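Local coordinates for acetylornithine aminotransferase (Aquifex aeolicus, PDB 2EH6), which transfers the amino group of N(2)-acetyl-L-ornithine to 2-oxoglutarate with the help of pyridoxal 5'-phosphate, in the biosynthesis of arginine, at residues S164-L169 / L198-K203; N116-I121 / D170-G175; A157-I162 / N188-D193. All blocks are in the same frame, centred on the assembly; numbering follows the deposited sequence.

Contact 1: S164-L169 / L198-K203; sequences SVYKLL and LQEICK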
ATOM      1  N   SER A 164      -3.325 -30.956 -12.157  1.00 42.00           N
ATOM      2  CA  SER A 164      -4.163 -29.780 -12.386  1.00 40.88           C
ATOM      3  C   SER A 164      -3.298 -28.638 -12.906  1.00 39.83           C
ATOM      4  O   SER A 164      -3.789 -27.740 -13.590  1.00 39.92           O
ATOM      5  CB  SER A 164      -4.874 -29.348 -11.094  1.00 40.47           C
ATOM      6  OG  SER A 164      -3.956 -28.859 -10.134  1.00 39.71           O
ATOM      7  N   VAL A 165      -2.010 -28.677 -12.578  1.00 38.62           N
ATOM      8  CA  VAL A 165      -1.082 -27.652 -13.033  1.00 39.77           C
ATOM      9  C   VAL A 165      -0.775 -27.863 -14.519  1.00 41.48           C
ATOM     10  O   VAL A 165      -0.788 -26.916 -15.303  1.00 42.03           O
ATOM     11  CB  VAL A 165       0.242 -27.691 -12.229  1.00 39.49           C
ATOM     12  CG1 VAL A 165       1.184 -26.604 -12.719  1.00 37.58           C
ATOM     13  CG2 VAL A 165      -0.045 -27.508 -10.744  1.00 38.99           C
ATOM     14  N   TYR A 166      -0.505 -29.106 -14.904  1.00 43.15           N
ATOM     15  CA  TYR A 166      -0.206 -29.414 -16.300  1.00 45.23           C
ATOM     16  C   TYR A 166      -1.374 -29.053 -17.218  1.00 45.56           C
ATOM     17  O   TYR A 166      -1.172 -28.526 -18.310  1.00 46.52           O
ATOM     18  CB  TYR A 166       0.115 -30.900 -16.470  1.00 47.02           C
ATOM     19  CG  TYR A 166       1.387 -31.352 -15.795  1.00 49.17           C
ATOM     20  CD1 TYR A 166       2.627 -30.829 -16.168  1.00 51.20           C
ATOM     21  CD2 TYR A 166       1.356 -32.321 -14.794  1.00 49.82           C
ATOM     22  CE1 TYR A 166       3.804 -31.264 -15.561  1.00 52.46           C
ATOM     23  CE2 TYR A 166       2.526 -32.762 -14.181  1.00 51.30           C
ATOM     24  CZ  TYR A 166       3.743 -32.232 -14.568  1.00 52.62           C
ATOM     25  OH  TYR A 166       4.896 -32.678 -13.960  1.00 55.44           O
ATOM     26  N   LYS A 167      -2.594 -29.335 -16.776  1.00 46.23           N
ATOM     27  CA  LYS A 167      -3.771 -29.044 -17.584  1.00 47.99           C
ATOM     28  C   LYS A 167      -3.945 -27.554 -17.874  1.00 47.79           C
ATOM     29  O   LYS A 167      -4.721 -27.177 -18.754  1.00 48.50           O
ATOM     30  CB  LYS A 167      -5.030 -29.569 -16.889  1.00 49.88           C
ATOM     31  CG  LYS A 167      -4.993 -31.053 -16.570  1.00 53.15           C
ATOM     32  N   LEU A 168      -3.222 -26.711 -17.142  1.00 46.75           N
ATOM     33  CA  LEU A 168      -3.336 -25.266 -17.323  1.00 44.84           C
ATOM     34  C   LEU A 168      -2.069 -24.615 -17.860  1.00 44.06           C
ATOM     35  O   LEU A 168      -2.093 -23.457 -18.276  1.00 43.59           O
ATOM     36  CB  LEU A 168      -3.715 -24.602 -15.991  1.00 44.16           C
ATOM     37  CG  LEU A 168      -5.029 -25.028 -15.323  1.00 43.34           C
ATOM     38  CD1 LEU A 168      -5.103 -24.444 -13.922  1.00 43.52           C
ATOM     39  CD2 LEU A 168      -6.211 -24.564 -16.158  1.00 42.29           C
ATOM     40  N   LEU A 169      -0.964 -25.350 -17.859  1.00 43.50           N
ATOM     41  CA  LEU A 169       0.293 -24.787 -18.328  1.00 45.28           C
ATOM     42  C   LEU A 169       0.514 -24.923 -19.834  1.00 46.56           C
ATOM     43  O   LEU A 169       0.414 -26.014 -20.393  1.00 47.66           O
ATOM     44  CB  LEU A 169       1.461 -25.422 -17.567  1.00 44.70           C
ATOM     45  CG  LEU A 169       2.810 -24.692 -17.605  1.00 46.94           C
ATOM     46  CD1 LEU A 169       3.686 -25.199 -16.475  1.00 47.65           C
ATOM     47  CD2 LEU A 169       3.495 -24.897 -18.952  1.00 47.74           C
ATOM     48  N   LEU A 198       6.631 -29.212  -8.642  1.00 40.75           N
ATOM     49  CA  LEU A 198       6.309 -27.874  -9.125  1.00 39.79           C
ATOM     50  C   LEU A 198       7.603 -27.159  -9.490  1.00 39.90           C
ATOM     51  O   LEU A 198       7.678 -26.469 -10.506  1.00 39.68           O
ATOM     52  CB  LEU A 198       5.549 -27.082  -8.053  1.00 39.94           C
ATOM     53  CG  LEU A 198       4.889 -25.771  -8.498  1.00 38.92           C
ATOM     54  CD1 LEU A 198       3.874 -26.056  -9.594  1.00 37.74           C
ATOM     55  CD2 LEU A 198       4.198 -25.106  -7.308  1.00 35.71           C
ATOM     56  N   GLN A 199       8.625 -27.329  -8.661  1.00 41.08           N
ATOM     57  CA  GLN A 199       9.916 -26.706  -8.924  1.00 43.73           C
ATOM     58  C   GLN A 199      10.452 -27.284 -10.234  1.00 45.79           C
ATOM     59  O   GLN A 199      10.994 -26.561 -11.072  1.00 45.76           O
ATOM     60  CB  GLN A 199      10.889 -27.004  -7.780  1.00 44.90           C
ATOM     61  CG  GLN A 199      12.285 -26.432  -7.982  1.00 46.99           C
ATOM     62  CD  GLN A 199      12.314 -24.918  -7.911  1.00 48.94           C
ATOM     63  OE1 GLN A 199      12.222 -24.333  -6.831  1.00 49.75           O
ATOM     64  NE2 GLN A 199      12.435 -24.274  -9.067  1.00 49.82           N
ATOM     65  N   GLU A 200      10.284 -28.595 -10.395  1.00 46.89           N
ATOM     66  CA  GLU A 200      10.734 -29.314 -11.588  1.00 48.75           C
ATOM     67  C   GLU A 200      10.060 -28.760 -12.834  1.00 47.88           C
ATOM     68  O   GLU A 200      10.717 -28.457 -13.829  1.00 47.75           O
ATOM     69  CB  GLU A 200      10.403 -30.802 -11.456  1.00 51.32           C
ATOM     70  CG  GLU A 200      10.743 -31.630 -12.684  1.00 55.53           C
ATOM     71  CD  GLU A 200      10.137 -33.021 -12.633  1.00 57.96           C
ATOM     72  OE1 GLU A 200       8.890 -33.126 -12.621  1.00 58.51           O
ATOM     73  OE2 GLU A 200      10.906 -34.007 -12.602  1.00 60.39           O
ATOM     74  N   ILE A 201       8.739 -28.641 -12.769  1.00 48.43           N
ATOM     75  CA  ILE A 201       7.952 -28.124 -13.877  1.00 49.51           C
ATOM     76  C   ILE A 201       8.452 -26.759 -14.328  1.00 50.08           C
ATOM     77  O   ILE A 201       8.618 -26.513 -15.521  1.00 50.06           O
ATOM     78  CB  ILE A 201       6.470 -27.995 -13.483  1.00 51.08           C
ATOM     79  CG1 ILE A 201       5.883 -29.384 -13.232  1.00 52.39           C
ATOM     80  CG2 ILE A 201       5.700 -27.271 -14.575  1.00 52.11           C
ATOM     81  CD1 ILE A 201       4.421 -29.362 -12.833  1.00 54.07           C
ATOM     82  N   CYS A 202       8.692 -25.871 -13.369  1.00 49.28           N
ATOM     83  CA  CYS A 202       9.167 -24.533 -13.696  1.00 48.86           C
ATOM     84  C   CYS A 202      10.492 -24.544 -14.443  1.00 49.27           C
ATOM     85  O   CYS A 202      10.651 -23.833 -15.433  1.00 49.54           O
ATOM     86  CB  CYS A 202       9.279 -23.687 -12.425  1.00 47.62           C
ATOM     87  SG  CYS A 202       7.662 -23.278 -11.726  1.00 43.33           S
ATOM     88  N   LYS A 203      11.440 -25.351 -13.980  1.00 50.44           N
ATOM     89  CA  LYS A 203      12.741 -25.431 -14.637  1.00 53.13           C
ATOM     90  C   LYS A 203      12.649 -26.020 -16.044  1.00 53.81           C
ATOM     91  O   LYS A 203      13.307 -25.541 -16.963  1.00 54.92           O
ATOM     92  CB  LYS A 203      13.714 -26.272 -13.804  1.00 55.31           C
ATOM     93  CG  LYS A 203      15.035 -26.573 -14.516  1.00 56.86           C
ATOM     94  CD  LYS A 203      15.990 -27.371 -13.634  1.00 58.90           C
ATOM     95  CE  LYS A 203      16.774 -26.476 -12.682  1.00 59.78           C
ATOM     96  NZ  LYS A 203      17.727 -25.581 -13.404  1.00 61.11           N
TER
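The extended branch of Ile201, with CG1 anti to the carbonyl carbon (chi1 -66°) and CD1 stretched straight beyond it (chi2 180°), reaches across to the ring of Tyr166, whose CG takes the same position on its own backbone (chi1 -66°). Two helices, 162-166 and 192-205, are joined here on one face of the mixed sheet of the large domain, in the fold type I architecture of pyridoxal-phosphate aminotransferases. Ile201 is the hub of a contact made without any hydrogen bond from one segment to the other. Its CD1 approaches the Tyr166 ring obliquely, 3.4 Å from CE1, and CG1 lies 3.5 Å from the Tyr166 OH. The aliphatic chain thus runs beside the phenol end of the ring, which continues outward toward the carboxylate of exposed Glu200.

On the buried side, Val165 directs CG1 at the same helix. This methyl meets CD1 of Leu198, whose side chain crosses it at about a right angle, at 4.2 Å, and CD1 of Ile201 at 4.3 Å. Val165 and Leu198 also both rest on Ile176 of strand 173-178, so the helices share a hydrophobic seat on the sheet. Ser164, next to Val165 in the chain, bonds through OG to Lys158 N and Asp161 O, tying the start of the short helix to the loop before it. Three residues after Tyr166, the Leu169 side chain runs antiparallel to that of Ile201, and the packing is tight there: Leu169 CD1 sits 3.5 Å from Ile201 CG2.

Contact 2: N116-I121 / D170-G175; sequences NKWKFI and DEETAG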
ATOM      1  N   ASN A 116       6.377 -14.278 -25.582  1.00 52.29           N
ATOM      2  CA  ASN A 116       4.978 -13.961 -25.320  1.00 52.52           C
ATOM      3  C   ASN A 116       4.359 -14.792 -24.201  1.00 51.19           C
ATOM      4  O   ASN A 116       3.466 -15.610 -24.436  1.00 51.76           O
ATOM      5  CB  ASN A 116       4.158 -14.131 -26.607  1.00 55.18           C
ATOM      6  CG  ASN A 116       2.688 -13.802 -26.413  1.00 57.98           C
ATOM      7  OD1 ASN A 116       2.336 -12.715 -25.951  1.00 59.36           O
ATOM      8  ND2 ASN A 116       1.821 -14.744 -26.770  1.00 59.42           N
ATOM      9  N   LYS A 117       4.841 -14.581 -22.982  1.00 48.05           N
ATOM     10  CA  LYS A 117       4.318 -15.291 -21.822  1.00 45.69           C
ATOM     11  C   LYS A 117       3.704 -14.242 -20.906  1.00 43.24           C
ATOM     12  O   LYS A 117       4.403 -13.362 -20.413  1.00 42.50           O
ATOM     13  CB  LYS A 117       5.440 -16.024 -21.089  1.00 44.05           C
ATOM     14  CG  LYS A 117       6.140 -17.077 -21.920  1.00 44.47           C
ATOM     15  CD  LYS A 117       7.166 -17.814 -21.084  1.00 45.29           C
ATOM     16  CE  LYS A 117       7.757 -18.984 -21.838  1.00 45.86           C
ATOM     17  NZ  LYS A 117       8.578 -19.835 -20.940  1.00 46.89           N
ATOM     18  N   TRP A 118       2.400 -14.329 -20.686  1.00 41.21           N
ATOM     19  CA  TRP A 118       1.734 -13.352 -19.842  1.00 40.66           C
ATOM     20  C   TRP A 118       0.688 -13.944 -18.907  1.00 39.58           C
ATOM     21  O   TRP A 118       0.067 -13.217 -18.130  1.00 37.65           O
ATOM     22  CB  TRP A 118       1.086 -12.260 -20.705  1.00 42.15           C
ATOM     23  CG  TRP A 118       0.174 -12.862 -21.735  0.50 42.45           C
ATOM     24  CD1 TRP A 118       0.537 -13.385 -22.944  0.50 43.51           C
ATOM     25  CD2 TRP A 118      -1.233 -13.099 -21.603  0.50 42.81           C
ATOM     26  NE1 TRP A 118      -0.555 -13.937 -23.571  0.50 43.70           N
ATOM     27  CE2 TRP A 118      -1.655 -13.775 -22.771  0.50 43.15           C
ATOM     28  CE3 TRP A 118      -2.178 -12.809 -20.611  0.50 41.66           C
ATOM     29  CZ2 TRP A 118      -2.983 -14.166 -22.972  0.50 42.17           C
ATOM     30  CZ3 TRP A 118      -3.500 -13.198 -20.813  0.50 41.57           C
ATOM     31  CH2 TRP A 118      -3.888 -13.869 -21.986  0.50 41.04           C
ATOM     32  N   LYS A 119       0.497 -15.260 -18.978  1.00 36.21           N
ATOM     33  CA  LYS A 119      -0.480 -15.930 -18.130  1.00 35.12           C
ATOM     34  C   LYS A 119       0.141 -16.409 -16.824  1.00 32.79           C
ATOM     35  O   LYS A 119       1.352 -16.586 -16.718  1.00 32.12           O
ATOM     36  CB  LYS A 119      -1.090 -17.133 -18.854  1.00 37.02           C
ATOM     37  CG  LYS A 119      -1.799 -16.799 -20.155  1.00 39.72           C
ATOM     38  CD  LYS A 119      -2.438 -18.049 -20.755  1.00 42.83           C
ATOM     39  CE  LYS A 119      -3.097 -17.741 -22.090  1.00 43.22           C
ATOM     40  NZ  LYS A 119      -3.746 -18.952 -22.662  1.00 46.82           N
ATOM     41  N   PHE A 120      -0.707 -16.626 -15.832  1.00 31.20           N
ATOM     42  CA  PHE A 120      -0.245 -17.094 -14.538  1.00 29.55           C
ATOM     43  C   PHE A 120      -1.161 -18.180 -14.033  1.00 27.35           C
ATOM     44  O   PHE A 120      -2.370 -18.161 -14.277  1.00 28.13           O
ATOM     45  CB  PHE A 120      -0.237 -15.948 -13.521  1.00 28.92           C
ATOM     46  CG  PHE A 120       0.774 -14.889 -13.809  1.00 27.86           C
ATOM     47  CD1 PHE A 120       2.086 -15.023 -13.373  1.00 27.38           C
ATOM     48  CD2 PHE A 120       0.420 -13.760 -14.535  1.00 27.77           C
ATOM     49  CE1 PHE A 120       3.034 -14.044 -13.658  1.00 26.56           C
ATOM     50  CE2 PHE A 120       1.357 -12.781 -14.827  1.00 25.91           C
ATOM     51  CZ  PHE A 120       2.667 -12.921 -14.386  1.00 27.30           C
ATOM     52  N   ILE A 121      -0.568 -19.137 -13.340  1.00 27.33           N
ATOM     53  CA  ILE A 121      -1.314 -20.220 -12.741  1.00 28.45           C
ATOM     54  C   ILE A 121      -1.167 -20.032 -11.239  1.00 28.97           C
ATOM     55  O   ILE A 121      -0.052 -19.991 -10.728  1.00 29.38           O
ATOM     56  CB  ILE A 121      -0.729 -21.598 -13.110  1.00 30.09           C
ATOM     57  CG1 ILE A 121      -0.900 -21.853 -14.612  1.00 30.17           C
ATOM     58  CG2 ILE A 121      -1.414 -22.691 -12.283  1.00 29.52           C
ATOM     59  CD1 ILE A 121      -0.293 -23.167 -15.085  1.00 31.06           C
ATOM     60  N   ASP A 170       0.801 -23.798 -20.483  1.00 47.14           N
ATOM     61  CA  ASP A 170       1.069 -23.772 -21.916  1.00 47.54           C
ATOM     62  C   ASP A 170       2.294 -22.898 -22.144  1.00 47.82           C
ATOM     63  O   ASP A 170       2.927 -22.465 -21.181  1.00 48.15           O
ATOM     64  CB  ASP A 170      -0.133 -23.232 -22.701  1.00 49.10           C
ATOM     65  CG  ASP A 170      -0.593 -21.873 -22.219  1.00 50.97           C
ATOM     66  OD1 ASP A 170       0.226 -20.934 -22.192  1.00 51.73           O
ATOM     67  OD2 ASP A 170      -1.785 -21.744 -21.873  1.00 54.13           O
ATOM     68  N   GLU A 171       2.632 -22.641 -23.404  1.00 46.57           N
ATOM     69  CA  GLU A 171       3.820 -21.849 -23.727  1.00 46.36           C
ATOM     70  C   GLU A 171       3.635 -20.335 -23.484  1.00 44.23           C
ATOM     71  O   GLU A 171       4.558 -19.542 -23.596  1.00 44.01           O
ATOM     72  CB  GLU A 171       4.225 -22.126 -25.181  1.00 48.71           C
ATOM     73  CG  GLU A 171       3.121 -21.792 -26.186  1.00 52.30           C
ATOM     74  CD  GLU A 171       2.033 -22.835 -26.102  1.00 55.19           C
ATOM     75  OE1 GLU A 171       2.351 -24.018 -26.087  1.00 57.28           O
ATOM     76  OE2 GLU A 171       0.865 -22.455 -26.075  1.00 55.71           O
ATOM     77  N   GLU A 172       2.388 -19.935 -23.166  1.00 42.80           N
ATOM     78  CA  GLU A 172       2.145 -18.515 -22.882  1.00 42.56           C
ATOM     79  C   GLU A 172       2.111 -18.236 -21.371  1.00 39.81           C
ATOM     80  O   GLU A 172       1.817 -17.140 -20.911  1.00 39.42           O
ATOM     81  CB  GLU A 172       0.813 -18.109 -23.519  1.00 44.92           C
ATOM     82  CG  GLU A 172       0.889 -18.018 -25.047  1.00 49.18           C
ATOM     83  CD  GLU A 172      -0.442 -17.547 -25.594  1.00 53.37           C
ATOM     84  OE1 GLU A 172      -0.845 -16.436 -25.275  1.00 56.13           O
ATOM     85  OE2 GLU A 172      -1.045 -18.279 -26.378  1.00 56.27           O
ATOM     86  N   THR A 173       2.394 -19.296 -20.587  1.00 38.13           N
ATOM     87  CA  THR A 173       2.435 -19.141 -19.136  1.00 37.31           C
ATOM     88  C   THR A 173       3.723 -18.454 -18.682  1.00 36.57           C
ATOM     89  O   THR A 173       4.828 -18.913 -18.944  1.00 34.18           O
ATOM     90  CB  THR A 173       2.351 -20.530 -18.496  1.00 37.72           C
ATOM     91  OG1 THR A 173       1.152 -21.177 -18.930  1.00 37.31           O
ATOM     92  CG2 THR A 173       2.322 -20.405 -16.969  1.00 39.12           C
ATOM     93  N   ALA A 174       3.574 -17.322 -17.998  1.00 35.18           N
ATOM     94  CA  ALA A 174       4.720 -16.550 -17.534  1.00 33.66           C
ATOM     95  C   ALA A 174       5.238 -17.051 -16.198  1.00 32.62           C
ATOM     96  O   ALA A 174       6.439 -17.007 -15.932  1.00 32.61           O
ATOM     97  CB  ALA A 174       4.346 -15.072 -17.428  1.00 33.41           C
ATOM     98  N   GLY A 175       4.330 -17.527 -15.356  1.00 32.57           N
ATOM     99  CA  GLY A 175       4.751 -18.015 -14.060  1.00 32.36           C
ATOM    100  C   GLY A 175       3.667 -18.673 -13.239  1.00 30.89           C
ATOM    101  O   GLY A 175       2.484 -18.633 -13.583  1.00 31.03           O
TER
HETATM  102  O   HOH W   1       5.731 -21.074 -20.582  1.00 54.82           O
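Lys119 and Thr173 face each other in a parallel beta bridge, and so do Phe120 and Gly175, with a beta bulge between the pairs that shifts the register by one residue. These are adjacent strands, 119-123 and 173-178, of the seven-stranded sheet in the large domain of this fold type I enzyme, the former next to the edge strand 154-157. Two carbonyls carry the junction. Glu172 O accepts from both Lys119 N, at 3.0 Å and nearly straight (169°), and Trp118 N, at 2.9 Å and more bent. Lys119 O receives Ala174 N at 2.7 Å, with a weak second bond from Gly175 N; this doubled acceptor absorbs the extra residue of the bulge. Further along, Ile121 N bonds to Gly175 O at 3.1 Å.

Ala174 CB lies over one face of the Phe120 ring, 4.1 Å from CZ, while the ring also meets Phe154 and helix 95-112. Lys117 runs its extended chain past the carbonyls of Glu171 and Thr173, and Trp110 makes a cation-pi contact with it. In one of its two conformers, Trp118 donates from NE1 to Glu172 OE1 at 3.0 Å, on the lone pair away from the other oxygen, and packs on Pro149 of the second subunit.

A type I turn from Asp170 to Thr173 sets up the second strand. With chi1 at 55°, Asp170 turns its carboxylate back over the turn, where OD1 takes Glu172 N in an Asx turn. OD2 forms a salt bridge, at 3.5 Å, to NZ of extended Lys119, and Asp170 N bonds to Thr173 OG1 at 3.1 Å.

Contact 3: A157-I162 / N188-D193; sequences AKLNDI and NEASED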
ATOM      1  N   ALA A 157      -5.257 -23.760 -10.306  1.00 36.58           N
ATOM      2  CA  ALA A 157      -5.016 -25.193 -10.197  1.00 36.89           C
ATOM      3  C   ALA A 157      -5.308 -25.610  -8.762  1.00 37.31           C
ATOM      4  O   ALA A 157      -5.717 -24.785  -7.939  1.00 36.40           O
ATOM      5  CB  ALA A 157      -3.570 -25.509 -10.553  1.00 36.42           C
ATOM      6  N   LYS A 158      -5.096 -26.885  -8.454  1.00 38.34           N
ATOM      7  CA  LYS A 158      -5.342 -27.385  -7.108  1.00 38.82           C
ATOM      8  C   LYS A 158      -4.054 -27.754  -6.380  1.00 38.54           C
ATOM      9  O   LYS A 158      -3.179 -28.422  -6.932  1.00 38.52           O
ATOM     10  CB  LYS A 158      -6.298 -28.579  -7.160  1.00 40.87           C
ATOM     11  CG  LYS A 158      -7.693 -28.181  -7.608  1.00 44.05           C
ATOM     12  CD  LYS A 158      -8.647 -29.355  -7.681  1.00 48.49           C
ATOM     13  CE  LYS A 158     -10.037 -28.882  -8.095  1.00 50.20           C
ATOM     14  NZ  LYS A 158     -11.003 -30.006  -8.237  1.00 53.12           N
ATOM     15  N   LEU A 159      -3.948 -27.300  -5.134  1.00 38.41           N
ATOM     16  CA  LEU A 159      -2.771 -27.554  -4.314  1.00 37.38           C
ATOM     17  C   LEU A 159      -2.570 -29.058  -4.145  1.00 37.62           C
ATOM     18  O   LEU A 159      -3.529 -29.800  -3.937  1.00 36.46           O
ATOM     19  CB  LEU A 159      -2.931 -26.891  -2.945  1.00 37.19           C
ATOM     20  CG  LEU A 159      -1.658 -26.628  -2.139  1.00 36.89           C
ATOM     21  CD1 LEU A 159      -0.875 -25.486  -2.781  1.00 37.40           C
ATOM     22  CD2 LEU A 159      -2.024 -26.278  -0.706  1.00 36.82           C
ATOM     23  N   ASN A 160      -1.318 -29.490  -4.243  1.00 36.78           N
ATOM     24  CA  ASN A 160      -0.947 -30.897  -4.116  1.00 40.12           C
ATOM     25  C   ASN A 160      -1.541 -31.771  -5.215  1.00 40.63           C
ATOM     26  O   ASN A 160      -1.658 -32.985  -5.060  1.00 41.27           O
ATOM     27  CB  ASN A 160      -1.353 -31.440  -2.744  1.00 39.74           C
ATOM     28  CG  ASN A 160      -0.662 -30.712  -1.613  1.00 41.29           C
ATOM     29  OD1 ASN A 160       0.517 -30.369  -1.712  1.00 40.80           O
ATOM     30  ND2 ASN A 160      -1.385 -30.482  -0.526  1.00 40.54           N
ATOM     31  N   ASP A 161      -1.915 -31.138  -6.322  1.00 41.19           N
ATOM     32  CA  ASP A 161      -2.480 -31.829  -7.476  1.00 41.61           C
ATOM     33  C   ASP A 161      -1.659 -31.344  -8.662  1.00 41.69           C
ATOM     34  O   ASP A 161      -2.033 -30.390  -9.342  1.00 40.13           O
ATOM     35  CB  ASP A 161      -3.950 -31.441  -7.661  1.00 43.07           C
ATOM     36  CG  ASP A 161      -4.616 -32.199  -8.792  1.00 44.10           C
ATOM     37  OD1 ASP A 161      -3.891 -32.776  -9.630  1.00 45.48           O
ATOM     38  OD2 ASP A 161      -5.866 -32.207  -8.850  1.00 42.57           O
ATOM     39  N   ILE A 162      -0.532 -32.006  -8.902  1.00 41.49           N
ATOM     40  CA  ILE A 162       0.369 -31.615  -9.976  1.00 42.46           C
ATOM     41  C   ILE A 162      -0.250 -31.713 -11.368  1.00 43.08           C
ATOM     42  O   ILE A 162       0.132 -30.975 -12.274  1.00 42.51           O
ATOM     43  CB  ILE A 162       1.672 -32.449  -9.926  1.00 42.55           C
ATOM     44  CG1 ILE A 162       2.808 -31.678 -10.597  1.00 43.68           C
ATOM     45  CG2 ILE A 162       1.466 -33.792 -10.609  1.00 44.10           C
ATOM     46  CD1 ILE A 162       3.155 -30.379  -9.895  1.00 42.48           C
ATOM     47  N   ASN A 188      -3.451 -24.397   4.699  1.00 34.25           N
ATOM     48  CA  ASN A 188      -3.279 -25.564   3.839  1.00 33.57           C
ATOM     49  C   ASN A 188      -1.813 -25.712   3.470  1.00 34.07           C
ATOM     50  O   ASN A 188      -1.192 -24.777   2.967  1.00 35.59           O
ATOM     51  CB  ASN A 188      -4.128 -25.415   2.579  1.00 32.18           C
ATOM     52  CG  ASN A 188      -5.590 -25.156   2.895  1.00 33.77           C
ATOM     53  OD1 ASN A 188      -6.171 -25.812   3.756  1.00 32.61           O
ATOM     54  ND2 ASN A 188      -6.192 -24.201   2.192  1.00 33.71           N
ATOM     55  N   GLU A 189      -1.265 -26.894   3.721  1.00 33.69           N
ATOM     56  CA  GLU A 189       0.138 -27.167   3.447  1.00 35.22           C
ATOM     57  C   GLU A 189       0.425 -27.824   2.102  1.00 36.00           C
ATOM     58  O   GLU A 189      -0.175 -28.840   1.757  1.00 36.57           O
ATOM     59  CB  GLU A 189       0.710 -28.058   4.549  1.00 36.12           C
ATOM     60  CG  GLU A 189       0.806 -27.398   5.903  1.00 36.67           C
ATOM     61  CD  GLU A 189       1.202 -28.379   6.991  1.00 38.91           C
ATOM     62  OE1 GLU A 189       0.306 -29.054   7.540  1.00 36.88           O
ATOM     63  OE2 GLU A 189       2.414 -28.483   7.284  1.00 39.02           O
ATOM     64  N   ALA A 190       1.353 -27.239   1.351  1.00 36.68           N
ATOM     65  CA  ALA A 190       1.757 -27.797   0.068  1.00 36.45           C
ATOM     66  C   ALA A 190       2.741 -28.897   0.449  1.00 37.43           C
ATOM     67  O   ALA A 190       3.664 -28.655   1.226  1.00 37.44           O
ATOM     68  CB  ALA A 190       2.451 -26.736  -0.772  1.00 35.99           C
ATOM     69  N   SER A 191       2.542 -30.101  -0.076  1.00 38.40           N
ATOM     70  CA  SER A 191       3.423 -31.223   0.247  1.00 39.02           C
ATOM     71  C   SER A 191       4.829 -31.032  -0.306  1.00 40.28           C
ATOM     72  O   SER A 191       5.038 -30.287  -1.266  1.00 39.15           O
ATOM     73  CB  SER A 191       2.852 -32.528  -0.309  1.00 39.31           C
ATOM     74  OG  SER A 191       2.959 -32.560  -1.722  1.00 40.55           O
ATOM     75  N   GLU A 192       5.796 -31.714   0.298  1.00 41.65           N
ATOM     76  CA  GLU A 192       7.170 -31.616  -0.168  1.00 43.75           C
ATOM     77  C   GLU A 192       7.247 -32.209  -1.572  1.00 42.93           C
ATOM     78  O   GLU A 192       7.934 -31.685  -2.446  1.00 42.65           O
ATOM     79  CB  GLU A 192       8.110 -32.374   0.771  1.00 46.66           C
ATOM     80  CG  GLU A 192       9.577 -32.224   0.407  1.00 52.34           C
ATOM     81  CD  GLU A 192      10.499 -32.866   1.427  1.00 56.01           C
ATOM     82  OE1 GLU A 192      10.383 -34.091   1.651  1.00 58.37           O
ATOM     83  OE2 GLU A 192      11.341 -32.143   2.004  1.00 58.73           O
ATOM     84  N   ASP A 193       6.526 -33.305  -1.780  1.00 42.79           N
ATOM     85  CA  ASP A 193       6.508 -33.959  -3.078  1.00 44.11           C
ATOM     86  C   ASP A 193       5.966 -33.000  -4.129  1.00 43.33           C
ATOM     87  O   ASP A 193       6.563 -32.825  -5.191  1.00 42.23           O
ATOM     88  CB  ASP A 193       5.633 -35.213  -3.027  1.00 46.73           C
ATOM     89  CG  ASP A 193       5.557 -35.921  -4.367  1.00 50.35           C
ATOM     90  OD1 ASP A 193       6.628 -36.254  -4.921  1.00 52.31           O
ATOM     91  OD2 ASP A 193       4.431 -36.144  -4.865  1.00 51.00           O
TER
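The side-chain amide of Asn160 pairs with the backbone on both flanks of Ala190, using its oxygen and its nitrogen at once. It stands in a type II beta turn, Lys158 to Asp161, that links the edge strand 154-157 of the large-domain sheet to helix 162-166, and it grips the entry to helix 192-205, part of the fold type I aminotransferase framework.

The hydrogen bonds are two and nearly straight. Ser191 N donates to Asn160 OD1 at 2.6 Å with an N-H...O angle of 176°, arriving tilted from the carbonyl plane of the amide. Asn160 ND2 donates a hydrogen bond to Glu189 O at 3.1 Å, and this acceptor lies in the amide plane. With both ends engaged, the rotation of the amide is fixed. Asn160 has the left-handed backbone (phi 64°) expected at the third position of a type II turn, and its CG lies anti to the carbonyl carbon, which puts the amide beside the partner backbone.

Apolar packing comes from the residue before. Leu159 has CG anti to its N (chi1 -159°), and its two methyls meet different side chains: CD1 meets Ala190 CB at 4.1 Å, and CD2 lies 4.0 Å from Asn188 CB. OD1 and ND2 of Asn188 bond to Lys315 and Gln182 respectively; the Asn188 side chain is about 11 Å from the bound pyridoxal phosphate at its nearest atoms.

Helix capping forms the third kind of interaction, for each segment runs into a helix. Asp161 is the N-cap of helix 162-166, its side chain bonding a backbone N beyond the turn. Ser191 holds the same position for helix 192-205. Of the two partners of the Asn160 amide, Ser191 N lies at this helix start and Glu189 O in strand 188-189; Ser191 OG itself bonds to Phe194 N.

How the contacts relate
From the N terminus the segments come in the order 116-121, 157-162, 164-169, 170-175, 188-193 and 198-203. Contact 2 closes the first loop, of 48 residues, which holds the cofactor-binding Phe127 and edge strand 154-157; contact 3 closes one of 25 and contact 1 one of 28, both spanning strand 173-178. Each loop opens before the previous one has closed, so all three cross and none nests. Contact 2 pairs strands, contact 1 packs two helices over them, and contact 3 ties the loop before the first helix to the start of the second. Ile121 and Ile162 carry the packing from one contact to the next.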